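Local coordinates for Rbsd/fucu transport protein family protein (Streptococcus pneumoniae, PDB 4A34), which probably interconverts the alpha and beta anomers of L-fucose as a mutarotase of the RbsD/FucU family, at residues I[109-114]-I[132-137]. Residues are numbered along the deposited sequence; the frame is centred on the assembly and turned at random.
Sequences EDFYER and NIILKK. With FUL (beta-L-fucopyranose), chain B.
Where F111 of helix 108-116 meets I134 of strand 133-136, the short axes approach to 10.4 Å with N-to-C directions 44° apart, packing the helix onto the mixed beta-sheet of this RbsD/FucU-family subunit. No hydrogen bond spans the two segments, and the contact is carried mainly by side chains. In the sheet, strand 133-136 runs between antiparallel neighbours 25-29 and 71-74. With CG anti to the backbone N, F111 extends its ring toward the strand. One face receives I134 CD1, 4.0 Å from the ring centroid and 17° off the normal, which meets the geometry of a CH-pi contact; I134 CG1 also lies 3.6 Å from F111 CZ. That same CZ comes within 3.5 Å of N132 CB, the ring and amide planes being steeply inclined to each other. Beyond the ring, R114 lays its aliphatic part against the isoleucine, CD to I134 CD1 3.9 Å. The R114 chain bends at chi2 and chi3, and its guanidinium edge faces K136 CE. R114 NH1 and K136 NZ both form salt bridges with E25 OE2, a shared carboxylate that probably offsets their like charges. Beside this packing the two segments converge on the bound beta-L-fucopyranose. Y112 OH, itself hydrogen-bonded to R108 NE, pairs with sugar O1 at 2.9 Å, and O1 lies in the plane of the tyrosine ring. D30 N holds N132 OD1, steadying the amide whose ND2 donates to sugar O2 over 2.9 Å at an N-H...O angle of 152°.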
loop_
_atom_site.group_PDB
_atom_site.type_symbol
_atom_site.label_atom_id
_atom_site.label_comp_id
_atom_site.label_asym_id
_atom_site.label_seq_id
_atom_site.Cartn_x
_atom_site.Cartn_y
_atom_site.Cartn_z
ATOM N N GLU I 109 -7.259 29.680 16.306
ATOM C CA GLU I 109 -6.209 29.535 15.301
ATOM C C GLU I 109 -4.963 28.792 15.805
ATOM O O GLU I 109 -4.465 27.900 15.119
ATOM C CB GLU I 109 -5.847 30.911 14.704
ATOM C CG GLU I 109 -4.934 30.870 13.470
ATOM C CD GLU I 109 -5.383 29.850 12.425
ATOM O OE1 GLU I 109 -6.536 29.940 11.931
ATOM O OE2 GLU I 109 -4.571 28.949 12.111
ATOM N N ASP I 110 -4.475 29.161 16.992
ATOM C CA ASP I 110 -3.294 28.531 17.603
ATOM C C ASP I 110 -3.554 27.083 18.003
ATOM O O ASP I 110 -2.671 26.227 17.891
ATOM C CB ASP I 110 -2.837 29.305 18.851
ATOM C CG ASP I 110 -2.305 30.703 18.534
ATOM O OD1 ASP I 110 -2.019 31.013 17.356
ATOM O OD2 ASP I 110 -2.171 31.498 19.485
ATOM N N PHE I 111 -4.769 26.834 18.489
ATOM C CA PHE I 111 -5.220 25.514 18.882
ATOM C C PHE I 111 -5.144 24.553 17.707
ATOM O O PHE I 111 -4.697 23.415 17.866
ATOM C CB PHE I 111 -6.655 25.572 19.417
ATOM C CG PHE I 111 -7.045 24.361 20.218
ATOM C CD1 PHE I 111 -7.464 23.192 19.584
ATOM C CD2 PHE I 111 -6.969 24.381 21.606
ATOM C CE1 PHE I 111 -7.807 22.068 20.320
ATOM C CE2 PHE I 111 -7.306 23.265 22.353
ATOM C CZ PHE I 111 -7.730 22.106 21.712
ATOM N N TYR I 112 -5.579 25.021 16.536
ATOM C CA TYR I 112 -5.547 24.228 15.305
ATOM C C TYR I 112 -4.125 23.785 14.992
ATOM O O TYR I 112 -3.861 22.594 14.805
ATOM C CB TYR I 112 -6.119 25.015 14.119
ATOM C CG TYR I 112 -7.631 25.233 14.126
ATOM C CD1 TYR I 112 -8.480 24.488 14.961
ATOM C CD2 TYR I 112 -8.217 26.160 13.259
ATOM C CE1 TYR I 112 -9.872 24.686 14.946
ATOM C CE2 TYR I 112 -9.612 26.364 13.239
ATOM C CZ TYR I 112 -10.430 25.626 14.085
ATOM O OH TYR I 112 -11.798 25.828 14.061
ATOM N N GLU I 113 -3.209 24.749 14.966
ATOM C CA GLU I 113 -1.809 24.480 14.655
ATOM C C GLU I 113 -1.124 23.513 15.636
ATOM O O GLU I 113 -0.402 22.609 15.213
ATOM C CB GLU I 113 -1.021 25.792 14.496
ATOM C CG GLU I 113 -1.502 26.711 13.349
ATOM C CD GLU I 113 -1.425 26.058 11.967
ATOM O OE1 GLU I 113 -0.455 25.315 11.701
ATOM O OE2 GLU I 113 -2.346 26.288 11.146
ATOM N N ARG I 114 -1.357 23.674 16.935
ATOM C CA ARG I 114 -0.795 22.714 17.891
ATOM C C ARG I 114 -1.390 21.304 17.705
ATOM O O ARG I 114 -0.683 20.302 17.846
ATOM C CB ARG I 114 -0.920 23.183 19.345
ATOM C CG ARG I 114 0.251 22.686 20.200
ATOM C CD ARG I 114 -0.151 22.431 21.633
ATOM N NE ARG I 114 0.216 23.511 22.538
ATOM C CZ ARG I 114 0.947 23.357 23.640
ATOM N NH1 ARG I 114 1.396 22.164 23.985
ATOM N NH2 ARG I 114 1.230 24.402 24.403
ATOM N N ASN I 132 -12.766 21.079 23.306
ATOM C CA ASN I 132 -11.566 20.396 22.890
ATOM C C ASN I 132 -10.491 20.507 23.960
ATOM O O ASN I 132 -10.386 21.533 24.616
ATOM C CB ASN I 132 -11.089 21.021 21.582
ATOM C CG ASN I 132 -12.153 20.987 20.502
ATOM O OD1 ASN I 132 -12.395 19.947 19.898
ATOM N ND2 ASN I 132 -12.790 22.127 20.248
ATOM N N ILE I 133 -9.699 19.456 24.143
ATOM C CA ILE I 133 -8.623 19.475 25.134
ATOM C C ILE I 133 -7.354 18.965 24.479
ATOM O O ILE I 133 -7.428 18.125 23.595
ATOM C CB ILE I 133 -8.934 18.567 26.366
ATOM C CG1 ILE I 133 -10.351 18.788 26.897
ATOM C CG2 ILE I 133 -7.929 18.796 27.487
ATOM C CD1 ILE I 133 -10.710 17.881 28.062
ATOM N N ILE I 134 -6.196 19.475 24.895
ATOM C CA ILE I 134 -4.918 18.853 24.522
ATOM C C ILE I 134 -4.193 18.427 25.778
ATOM O O ILE I 134 -4.009 19.225 26.698
ATOM C CB ILE I 134 -3.985 19.765 23.700
ATOM C CG1 ILE I 134 -4.715 20.353 22.493
ATOM C CG2 ILE I 134 -2.752 18.980 23.253
ATOM C CD1 ILE I 134 -3.922 21.369 21.742
ATOM N N LEU I 135 -3.811 17.153 25.808
ATOM C CA LEU I 135 -3.129 16.555 26.943
ATOM C C LEU I 135 -1.736 16.163 26.505
ATOM O O LEU I 135 -1.559 15.630 25.402
ATOM C CB LEU I 135 -3.892 15.320 27.411
ATOM C CG LEU I 135 -5.370 15.476 27.783
ATOM C CD1 LEU I 135 -5.983 14.104 28.005
ATOM C CD2 LEU I 135 -5.517 16.339 29.038
ATOM N N LYS I 136 -0.752 16.436 27.359
ATOM C CA LYS I 136 0.651 16.129 27.068
ATOM C C LYS I 136 1.202 15.052 28.017
ATOM O O LYS I 136 1.293 15.264 29.221
ATOM C CB LYS I 136 1.507 17.404 27.121
ATOM C CG LYS I 136 2.966 17.197 26.702
ATOM C CD LYS I 136 3.863 18.350 27.149
ATOM C CE LYS I 136 4.092 19.363 26.057
ATOM N NZ LYS I 136 4.967 18.849 24.984
ATOM N N LYS I 137 1.580 13.910 27.447
ATOM C CA LYS I 137 2.006 12.725 28.197
ATOM C C LYS I 137 3.262 12.932 29.058
ATOM O O LYS I 137 4.290 13.421 28.576
ATOM C CB LYS I 137 2.191 11.537 27.240
ATOM C CG LYS I 137 2.735 10.279 27.909
ATOM C CD LYS I 137 2.490 9.034 27.079
ATOM C CE LYS I 137 2.689 7.776 27.896
ATOM N NZ LYS I 137 2.267 6.580 27.120
HETATM C C1 FUL B . -14.516 24.822 16.509
HETATM C C2 FUL B . -15.133 23.709 17.365
HETATM O O2 FUL B . -14.188 22.729 17.729
HETATM C C3 FUL B . -15.679 24.357 18.635
HETATM O O3 FUL B . -16.327 23.416 19.447
HETATM C C4 FUL B . -16.652 25.467 18.277
HETATM O O4 FUL B . -17.723 24.898 17.571
HETATM C C5 FUL B . -15.942 26.472 17.379
HETATM C C6 FUL B . -16.838 27.663 17.065
HETATM O O5 FUL B . -15.514 25.786 16.207
HETATM O O1 FUL B . -13.964 24.327 15.315
#